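Local atomic coordinates of periplasmic solute binding protein (Pectobacterium atrosepticum, PDB entry 4RY1), a protein that probably binds a sugar in the periplasm and delivers it to an ABC-type transporter. Residues 140-145 and 209-214; 136-141 and 179-184; 146-151 and 156-161. All blocks are in the same frame, centred on the assembly; numbering follows the deposited sequence.

Interaction 1. Residues 140-145 and 209-214; sequences ELFAAG and YKKLVD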
loop_
_atom_site.group_PDB
_atom_site.type_symbol
_atom_site.label_atom_id
_atom_site.label_comp_id
_atom_site.label_asym_id
_atom_site.label_seq_id
_atom_site.Cartn_x
_atom_site.Cartn_y
_atom_site.Cartn_z
ATOM N N GLU A 140 -6.588 -11.138 21.542
ATOM C CA GLU A 140 -7.829 -10.390 21.577
ATOM C C GLU A 140 -8.446 -10.383 20.193
ATOM O O GLU A 140 -9.650 -10.421 20.081
ATOM C CB GLU A 140 -7.625 -8.973 22.114
ATOM C CG GLU A 140 -7.125 -8.992 23.561
ATOM C CD GLU A 140 -6.692 -7.651 24.140
ATOM O OE1 GLU A 140 -6.677 -6.615 23.422
ATOM O OE2 GLU A 140 -6.346 -7.652 25.347
ATOM N N LEU A 141 -7.626 -10.323 19.142
ATOM C CA LEU A 141 -8.179 -10.331 17.786
ATOM C C LEU A 141 -8.920 -11.650 17.534
ATOM O O LEU A 141 -10.081 -11.640 17.130
ATOM C CB LEU A 141 -7.090 -10.088 16.735
ATOM C CG LEU A 141 -7.632 -10.130 15.294
ATOM C CD1 LEU A 141 -8.631 -9.002 15.039
ATOM C CD2 LEU A 141 -6.489 -10.070 14.299
ATOM N N PHE A 142 -8.249 -12.773 17.791
ATOM C CA PHE A 142 -8.858 -14.095 17.573
ATOM C C PHE A 142 -10.097 -14.282 18.425
ATOM O O PHE A 142 -11.085 -14.849 17.966
ATOM C CB PHE A 142 -7.855 -15.229 17.817
ATOM C CG PHE A 142 -6.752 -15.273 16.797
ATOM C CD1 PHE A 142 -7.046 -15.490 15.461
ATOM C CD2 PHE A 142 -5.424 -15.095 17.171
ATOM C CE1 PHE A 142 -6.040 -15.517 14.512
ATOM C CE2 PHE A 142 -4.422 -15.124 16.226
ATOM C CZ PHE A 142 -4.727 -15.337 14.894
ATOM N N ALA A 143 -10.042 -13.783 19.656
ATOM C CA ALA A 143 -11.150 -13.936 20.589
ATOM C C ALA A 143 -12.382 -13.086 20.185
ATOM O O ALA A 143 -13.507 -13.425 20.522
ATOM C CB ALA A 143 -10.694 -13.622 22.010
ATOM N N ALA A 144 -12.168 -11.989 19.448
ATOM C CA ALA A 144 -13.271 -11.147 18.935
ATOM C C ALA A 144 -14.187 -11.855 17.941
ATOM O O ALA A 144 -15.396 -11.572 17.891
ATOM C CB ALA A 144 -12.736 -9.892 18.274
ATOM N N GLY A 145 -13.604 -12.733 17.129
ATOM C CA GLY A 145 -14.346 -13.430 16.064
ATOM C C GLY A 145 -15.596 -14.172 16.551
ATOM O O GLY A 145 -16.706 -13.939 16.051
ATOM N N TYR A 209 -3.320 -17.800 9.009
ATOM C CA TYR A 209 -4.490 -17.621 8.133
ATOM C C TYR A 209 -5.676 -18.532 8.536
ATOM O O TYR A 209 -6.813 -18.084 8.704
ATOM C CB TYR A 209 -4.131 -17.845 6.659
ATOM C CG TYR A 209 -5.363 -17.698 5.802
ATOM C CD1 TYR A 209 -5.831 -16.443 5.445
ATOM C CD2 TYR A 209 -6.094 -18.804 5.394
ATOM C CE1 TYR A 209 -6.974 -16.290 4.688
ATOM C CE2 TYR A 209 -7.239 -18.663 4.648
ATOM C CZ TYR A 209 -7.675 -17.404 4.280
ATOM O OH TYR A 209 -8.832 -17.274 3.546
ATOM N N LYS A 210 -5.373 -19.813 8.720
ATOM C CA LYS A 210 -6.396 -20.801 9.012
ATOM C C LYS A 210 -7.065 -20.412 10.330
ATOM O O LYS A 210 -8.286 -20.495 10.476
ATOM C CB LYS A 210 -5.765 -22.192 9.052
ATOM C CG LYS A 210 -6.750 -23.351 8.976
ATOM C CD LYS A 210 -6.120 -24.654 9.449
ATOM C CE LYS A 210 -7.032 -25.851 9.220
ATOM N NZ LYS A 210 -8.243 -25.880 10.093
ATOM N N LYS A 211 -6.271 -19.932 11.279
ATOM C CA LYS A 211 -6.822 -19.464 12.552
ATOM C C LYS A 211 -7.746 -18.257 12.410
ATOM O O LYS A 211 -8.756 -18.165 13.065
ATOM C CB LYS A 211 -5.725 -19.148 13.571
ATOM C CG LYS A 211 -6.299 -19.031 14.980
ATOM C CD LYS A 211 -5.211 -18.972 16.033
ATOM C CE LYS A 211 -5.806 -18.943 17.430
ATOM N NZ LYS A 211 -4.742 -18.836 18.462
ATOM N N LEU A 212 -7.376 -17.313 11.559
ATOM C CA LEU A 212 -8.228 -16.154 11.325
ATOM C C LEU A 212 -9.605 -16.589 10.807
ATOM O O LEU A 212 -10.634 -16.094 11.260
ATOM C CB LEU A 212 -7.555 -15.202 10.328
ATOM C CG LEU A 212 -6.316 -14.441 10.821
ATOM C CD1 LEU A 212 -5.626 -13.764 9.656
ATOM C CD2 LEU A 212 -6.688 -13.400 11.855
ATOM N N VAL A 213 -9.587 -17.530 9.865
ATOM C CA VAL A 213 -10.820 -18.069 9.299
ATOM C C VAL A 213 -11.617 -18.897 10.321
ATOM O O VAL A 213 -12.810 -18.644 10.560
ATOM C CB VAL A 213 -10.554 -18.885 8.032
ATOM C CG1 VAL A 213 -11.812 -19.603 7.588
ATOM C CG2 VAL A 213 -10.093 -17.950 6.922
ATOM N N ASP A 214 -10.953 -19.880 10.917
ATOM C CA ASP A 214 -11.610 -20.786 11.871
ATOM C C ASP A 214 -12.208 -20.028 13.074
ATOM O O ASP A 214 -13.264 -20.411 13.608
ATOM C CB ASP A 214 -10.631 -21.860 12.352
ATOM C CG ASP A 214 -10.264 -22.874 11.271
ATOM O OD1 ASP A 214 -10.915 -22.934 10.204
ATOM O OD2 ASP A 214 -9.305 -23.642 11.511
#
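Lys-211 lies across one face of the Phe-142 ring, and the two side chains cross at about a right angle. Followed outward, Lys-211 CB is 3.8 Å from Phe-142 CE1. The next carbon, Lys-211 CG, reaches Phe-142 CE1 at 3.6 Å. Lys-211 CD stands almost directly above the middle of the Phe-142 ring, 3.7 Å from its centroid, a CH-pi contact. Lys-211 CE then meets Phe-142 CG at 3.8 Å. The tip, Lys-211 NZ, is 4.5 Å from the centroid of Phe-142 but 29° off the normal, so its cation-pi contact is off-centre. CG of Lys-211 is anti to the backbone N (chi1 -165°) and the chain runs extended beyond it, which lays its carbons across the ring. Leu-212 CD2 touches Phe-142 CE1 obliquely at 3.5 Å and also meets Leu-141 CD2 at 4.1 Å. The contact thus grades from the buried Leu-141 and Leu-212 to the exposed Lys-211. It joins helix 138-152 to the C-terminal end of helix 199-214; the axes of the two short segments approach to 9.5 Å at 35°. Leu-212 also packs on Ile-171 of helix 169-183, and Leu-141 touches Val-217 in the loop after helix 199-214.

Interaction 2. Residues 136-141 and 179-184; sequences KTWDEL and MAQKYG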
loop_
_atom_site.group_PDB
_atom_site.type_symbol
_atom_site.label_atom_id
_atom_site.label_comp_id
_atom_site.label_asym_id
_atom_site.label_seq_id
_atom_site.Cartn_x
_atom_site.Cartn_y
_atom_site.Cartn_z
ATOM N N LYS A 136 -5.712 -5.208 21.245
ATOM C CA LYS A 136 -4.318 -4.786 21.411
ATOM C C LYS A 136 -3.303 -5.939 21.159
ATOM O O LYS A 136 -2.122 -5.685 20.865
ATOM C CB LYS A 136 -4.137 -4.089 22.785
ATOM C CG LYS A 136 -4.758 -2.688 22.813
ATOM C CD LYS A 136 -4.430 -1.889 24.072
ATOM C CE LYS A 136 -5.634 -1.739 24.986
ATOM N NZ LYS A 136 -5.239 -1.314 26.357
ATOM N N THR A 137 -3.768 -7.185 21.248
ATOM C CA THR A 137 -2.935 -8.380 21.022
ATOM C C THR A 137 -3.579 -9.332 20.046
ATOM O O THR A 137 -4.791 -9.230 19.779
ATOM C CB THR A 137 -2.747 -9.182 22.306
ATOM O OG1 THR A 137 -4.027 -9.653 22.735
ATOM C CG2 THR A 137 -2.110 -8.312 23.359
ATOM N N TRP A 138 -2.785 -10.235 19.509
ATOM C CA TRP A 138 -3.319 -11.178 18.559
ATOM C C TRP A 138 -4.403 -12.037 19.246
ATOM O O TRP A 138 -5.435 -12.349 18.650
ATOM C CB TRP A 138 -2.211 -11.992 17.921
ATOM C CG TRP A 138 -1.255 -11.131 17.196
ATOM C CD1 TRP A 138 -0.041 -10.695 17.642
ATOM C CD2 TRP A 138 -1.440 -10.541 15.894
ATOM N NE1 TRP A 138 0.543 -9.896 16.701
ATOM C CE2 TRP A 138 -0.291 -9.780 15.620
ATOM C CE3 TRP A 138 -2.465 -10.579 14.946
ATOM C CZ2 TRP A 138 -0.127 -9.078 14.430
ATOM C CZ3 TRP A 138 -2.297 -9.880 13.753
ATOM C CH2 TRP A 138 -1.148 -9.137 13.518
ATOM N N ASP A 139 -4.220 -12.343 20.531
ATOM C CA ASP A 139 -5.248 -13.075 21.291
ATOM C C ASP A 139 -6.583 -12.438 21.273
ATOM O O ASP A 139 -7.596 -13.109 21.085
ATOM C CB ASP A 139 -4.872 -13.172 22.767
ATOM C CG ASP A 139 -3.939 -14.243 23.008
ATOM O OD1 ASP A 139 -3.705 -14.997 22.033
ATOM O OD2 ASP A 139 -3.439 -14.332 24.151
ATOM N N GLU A 140 -6.588 -11.138 21.542
ATOM C CA GLU A 140 -7.829 -10.390 21.577
ATOM C C GLU A 140 -8.446 -10.383 20.193
ATOM O O GLU A 140 -9.650 -10.421 20.081
ATOM C CB GLU A 140 -7.625 -8.973 22.114
ATOM C CG GLU A 140 -7.125 -8.992 23.561
ATOM C CD GLU A 140 -6.692 -7.651 24.140
ATOM O OE1 GLU A 140 -6.677 -6.615 23.422
ATOM O OE2 GLU A 140 -6.346 -7.652 25.347
ATOM N N LEU A 141 -7.626 -10.323 19.142
ATOM C CA LEU A 141 -8.179 -10.331 17.786
ATOM C C LEU A 141 -8.920 -11.650 17.534
ATOM O O LEU A 141 -10.081 -11.640 17.130
ATOM C CB LEU A 141 -7.090 -10.088 16.735
ATOM C CG LEU A 141 -7.632 -10.130 15.294
ATOM C CD1 LEU A 141 -8.631 -9.002 15.039
ATOM C CD2 LEU A 141 -6.489 -10.070 14.299
ATOM N N MET A 179 4.866 -12.365 12.214
ATOM C CA MET A 179 6.109 -13.145 12.223
ATOM C C MET A 179 7.337 -12.288 12.519
ATOM O O MET A 179 8.309 -12.761 13.113
ATOM C CB MET A 179 6.291 -13.897 10.911
ATOM C CG MET A 179 5.197 -14.918 10.616
ATOM S SD MET A 179 5.162 -16.439 11.661
ATOM C CE MET A 179 6.568 -17.322 10.963
ATOM N N ALA A 180 7.286 -11.022 12.122
ATOM C CA ALA A 180 8.388 -10.095 12.443
ATOM C C ALA A 180 8.418 -9.820 13.948
ATOM O O ALA A 180 9.487 -9.765 14.561
ATOM C CB ALA A 180 8.258 -8.800 11.676
ATOM N N GLN A 181 7.239 -9.639 14.529
ATOM C CA GLN A 181 7.102 -9.474 15.982
ATOM C C GLN A 181 7.604 -10.681 16.743
ATOM O O GLN A 181 8.288 -10.555 17.759
ATOM C CB GLN A 181 5.652 -9.249 16.352
ATOM C CG GLN A 181 5.135 -7.916 15.864
ATOM C CD GLN A 181 3.675 -7.729 16.187
ATOM O OE1 GLN A 181 3.047 -8.589 16.797
ATOM N NE2 GLN A 181 3.125 -6.605 15.780
ATOM N N LYS A 182 7.247 -11.851 16.231
ATOM C CA LYS A 182 7.561 -13.122 16.918
ATOM C C LYS A 182 9.027 -13.514 16.834
ATOM O O LYS A 182 9.635 -13.965 17.804
ATOM C CB LYS A 182 6.748 -14.273 16.324
ATOM C CG LYS A 182 7.006 -15.598 17.023
ATOM C CD LYS A 182 5.820 -16.520 16.910
ATOM C CE LYS A 182 5.923 -17.630 17.941
ATOM N NZ LYS A 182 5.493 -18.924 17.365
ATOM N N TYR A 183 9.567 -13.367 15.639
ATOM C CA TYR A 183 10.896 -13.863 15.305
ATOM C C TYR A 183 11.934 -12.802 14.935
ATOM O O TYR A 183 13.121 -13.120 14.857
ATOM C CB TYR A 183 10.796 -14.844 14.147
ATOM C CG TYR A 183 9.992 -16.081 14.445
ATOM C CD1 TYR A 183 10.498 -17.066 15.294
ATOM C CD2 TYR A 183 8.746 -16.284 13.865
ATOM C CE1 TYR A 183 9.782 -18.208 15.560
ATOM C CE2 TYR A 183 8.016 -17.426 14.136
ATOM C CZ TYR A 183 8.547 -18.383 14.985
ATOM O OH TYR A 183 7.864 -19.528 15.282
ATOM N N GLY A 184 11.507 -11.571 14.658
ATOM C CA GLY A 184 12.449 -10.513 14.283
ATOM C C GLY A 184 13.120 -10.730 12.939
ATOM O O GLY A 184 14.230 -10.216 12.703
#
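The first turn of helix 138-152 is tied to the C-terminal turn of helix 169-183 by a buried indole-to-amide hydrogen bond. Trp-138 NE1 donates to Gln-181 OE1 at 2.8 Å, with an N-H...O angle of 175°. The acceptor lies in the indole plane, at the ring edge, where the N-H points. At the amide the bond is bent at the oxygen, and the donor is tilted 27° out of the carbonyl plane. Ring and amide planes are turned 53° against each other. Gln-181 has CG anti to its carbonyl carbon and is extended beyond CG. The extended glutamine and the indole together span the 10.9 Å between the CA atoms of Trp-138 and Gln-181.

Two bonds fix the start of helix 138-152. Thr-137 is the N-cap, and its OG1 accepts from Glu-140 N at 3.2 Å. Glu-140 OE1 in turn accepts from Lys-136 N at 2.8 Å.

The Gln-181 amide has further partners in the loop after strand 266-268. OE1 also accepts from Ile-274 N, while NE2 donates to Ile-272 O and Ser-280 O. These bonds should hold the amide's rotation and satisfy its buried polar atoms. The indole packs edge-to-face with Tyr-178 of helix 169-183 and Phe-208 of helix 199-214. The contact therefore lies where these helices meet helix 138-152 and the loop after strand 266-268.

Interaction 3. Residues 146-151 and 156-161; sequences PVFKQK and YYPLGV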
loop_
_atom_site.group_PDB
_atom_site.type_symbol
_atom_site.label_atom_id
_atom_site.label_comp_id
_atom_site.label_asym_id
_atom_site.label_seq_id
_atom_site.Cartn_x
_atom_site.Cartn_y
_atom_site.Cartn_z
ATOM N N PRO A 146 -15.436 -15.094 17.521
ATOM C CA PRO A 146 -16.600 -15.851 18.007
ATOM C C PRO A 146 -17.646 -14.978 18.646
ATOM O O PRO A 146 -18.845 -15.281 18.585
ATOM C CB PRO A 146 -15.993 -16.770 19.060
ATOM C CG PRO A 146 -14.607 -16.999 18.562
ATOM C CD PRO A 146 -14.180 -15.665 18.034
ATOM N N VAL A 147 -17.201 -13.899 19.272
ATOM C CA VAL A 147 -18.119 -12.963 19.889
ATOM C C VAL A 147 -18.977 -12.245 18.827
ATOM O O VAL A 147 -20.206 -12.128 18.957
ATOM C CB VAL A 147 -17.407 -11.961 20.800
ATOM C CG1 VAL A 147 -18.407 -10.964 21.337
ATOM C CG2 VAL A 147 -16.677 -12.658 21.955
ATOM N N PHE A 148 -18.329 -11.754 17.780
ATOM C CA PHE A 148 -19.068 -11.160 16.652
ATOM C C PHE A 148 -20.137 -12.123 16.128
ATOM O O PHE A 148 -21.306 -11.747 15.945
ATOM C CB PHE A 148 -18.114 -10.802 15.504
ATOM C CG PHE A 148 -17.591 -9.377 15.550
ATOM C CD1 PHE A 148 -16.901 -8.887 16.651
ATOM C CD2 PHE A 148 -17.758 -8.536 14.459
ATOM C CE1 PHE A 148 -16.420 -7.572 16.670
ATOM C CE2 PHE A 148 -17.288 -7.226 14.467
ATOM C CZ PHE A 148 -16.610 -6.739 15.574
ATOM N N LYS A 149 -19.700 -13.349 15.877
ATOM C CA LYS A 149 -20.542 -14.403 15.304
ATOM C C LYS A 149 -21.757 -14.682 16.198
ATOM O O LYS A 149 -22.892 -14.700 15.731
ATOM C CB LYS A 149 -19.730 -15.691 15.126
ATOM C CG LYS A 149 -20.473 -16.780 14.379
ATOM C CD LYS A 149 -19.687 -18.070 14.319
ATOM C CE LYS A 149 -20.500 -19.088 13.544
ATOM N NZ LYS A 149 -19.713 -20.292 13.194
ATOM N N GLN A 150 -21.506 -14.868 17.486
ATOM C CA GLN A 150 -22.581 -15.213 18.425
ATOM C C GLN A 150 -23.518 -14.026 18.642
ATOM O O GLN A 150 -24.751 -14.164 18.670
ATOM C CB GLN A 150 -22.012 -15.686 19.767
ATOM C CG GLN A 150 -23.075 -15.989 20.832
ATOM C CD GLN A 150 -24.042 -17.096 20.437
ATOM O OE1 GLN A 150 -23.683 -18.035 19.724
ATOM N NE2 GLN A 150 -25.277 -16.996 20.919
ATOM N N LYS A 151 -22.931 -12.854 18.801
ATOM C CA LYS A 151 -23.685 -11.674 19.203
ATOM C C LYS A 151 -24.409 -10.985 18.043
ATOM O O LYS A 151 -25.554 -10.537 18.181
ATOM C CB LYS A 151 -22.788 -10.681 19.940
ATOM C CG LYS A 151 -23.550 -9.468 20.433
ATOM C CD LYS A 151 -23.268 -9.152 21.887
ATOM C CE LYS A 151 -24.244 -8.105 22.393
ATOM N NZ LYS A 151 -23.657 -7.278 23.480
ATOM N N TYR A 156 -21.309 -11.092 10.308
ATOM C CA TYR A 156 -20.456 -10.066 10.917
ATOM C C TYR A 156 -19.072 -10.555 11.281
ATOM O O TYR A 156 -18.924 -11.578 11.936
ATOM C CB TYR A 156 -21.141 -9.528 12.172
ATOM C CG TYR A 156 -22.341 -8.680 11.804
ATOM C CD1 TYR A 156 -23.592 -9.249 11.574
ATOM C CD2 TYR A 156 -22.208 -7.310 11.641
ATOM C CE1 TYR A 156 -24.684 -8.461 11.208
ATOM C CE2 TYR A 156 -23.276 -6.519 11.270
ATOM C CZ TYR A 156 -24.516 -7.093 11.057
ATOM O OH TYR A 156 -25.581 -6.292 10.699
ATOM N N TYR A 157 -18.066 -9.767 10.892
ATOM C CA TYR A 157 -16.664 -10.137 11.091
ATOM C C TYR A 157 -15.861 -8.936 11.573
ATOM O O TYR A 157 -16.067 -7.823 11.086
ATOM C CB TYR A 157 -16.023 -10.612 9.781
ATOM C CG TYR A 157 -16.633 -11.848 9.153
ATOM C CD1 TYR A 157 -17.778 -11.757 8.377
ATOM C CD2 TYR A 157 -16.059 -13.097 9.323
ATOM C CE1 TYR A 157 -18.333 -12.883 7.779
ATOM C CE2 TYR A 157 -16.604 -14.238 8.733
ATOM C CZ TYR A 157 -17.746 -14.121 7.965
ATOM O OH TYR A 157 -18.251 -15.239 7.366
ATOM N N PRO A 158 -14.904 -9.176 12.477
ATOM C CA PRO A 158 -13.964 -8.126 12.897
ATOM C C PRO A 158 -13.220 -7.428 11.762
ATOM O O PRO A 158 -12.939 -6.222 11.837
ATOM C CB PRO A 158 -12.960 -8.907 13.763
ATOM C CG PRO A 158 -13.797 -9.966 14.388
ATOM C CD PRO A 158 -14.758 -10.388 13.318
ATOM N N LEU A 159 -12.903 -8.206 10.737
ATOM C CA LEU A 159 -11.942 -7.813 9.706
ATOM C C LEU A 159 -12.310 -8.411 8.350
ATOM O O LEU A 159 -12.672 -9.587 8.267
ATOM C CB LEU A 159 -10.562 -8.316 10.148
ATOM C CG LEU A 159 -9.325 -8.046 9.304
ATOM C CD1 LEU A 159 -9.126 -6.554 9.167
ATOM C CD2 LEU A 159 -8.087 -8.734 9.884
ATOM N N GLY A 160 -12.209 -7.598 7.292
ATOM C CA GLY A 160 -12.361 -8.083 5.923
ATOM C C GLY A 160 -11.016 -8.295 5.256
ATOM O O GLY A 160 -9.951 -8.222 5.870
ATOM N N VAL A 161 -11.100 -8.612 3.974
ATOM C CA VAL A 161 -9.969 -8.868 3.125
ATOM C C VAL A 161 -10.123 -7.872 1.989
ATOM O O VAL A 161 -11.111 -7.905 1.258
ATOM C CB VAL A 161 -9.976 -10.314 2.610
ATOM C CG1 VAL A 161 -8.821 -10.586 1.661
ATOM C CG2 VAL A 161 -9.908 -11.292 3.790
#
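Phe-148 and Pro-158 lie alongside each other and run in opposite senses, with the proline ring over the phenylalanine face. Pro-158 CG sits over the centre of that face, 4.0 Å from the centroid and 11° off the normal, which makes a CH-pi contact. Pro-158 CD lies near the CG-CD2 bond of the ring, 3.7 Å from Phe-148 CD2. Pro-158 N is over the same face, 3.5 Å from Phe-148 CD2. The preceding backbone borders the ring in a different way. Tyr-157 C approaches Phe-148 CD2 obliquely at 3.5 Å, and Tyr-156 C lies near the ring plane at the edge. Tyr-156 contributes its CB, which is 4.2 Å from Phe-148 CD2. Phe-148 has chi1 -92°, well off a staggered value, and this turn sets its ring against the loop.

Phe-148 also packs edge-to-face with Trp-127 of helix 124-130. Tyr-157 turns away from Phe-148 and stacks with His-216. Backbone bonds of Tyr-157 to Glu-242 and Ala-244 tie down the loop. The side-chain contacts between the two segments are apolar, though the ring also lies against peptide atoms of Tyr-157 and Pro-158. Across this contact the ring is therefore held by CH-pi and van der Waals packing, not by a directional polar bond.

In the fold
All three contacts use helix 138-152 and follow one another along it. Interaction 2 takes its start, interaction 1 its middle and interaction 3 the turns from Pro-146 on. Interactions 1 and 2 share Glu-140 and Leu-141, and their centres are 12 Å apart. Interactions 1 and 3 have centres 9 Å apart and touch directly: Pro-158 CG lies 3.9 Å from Gly-145 CA and 4.0 Å from Ala-144 CB. Interactions 2 and 3 are 19 Å apart between centres and do not touch. The contact centres lie about 20 to 24 Å from the centre of the chain. A glycerol, probably carried over from crystallisation, lies about 4 Å from the Gln-181 side chain of interaction 2; by itself it does not identify the sugar site.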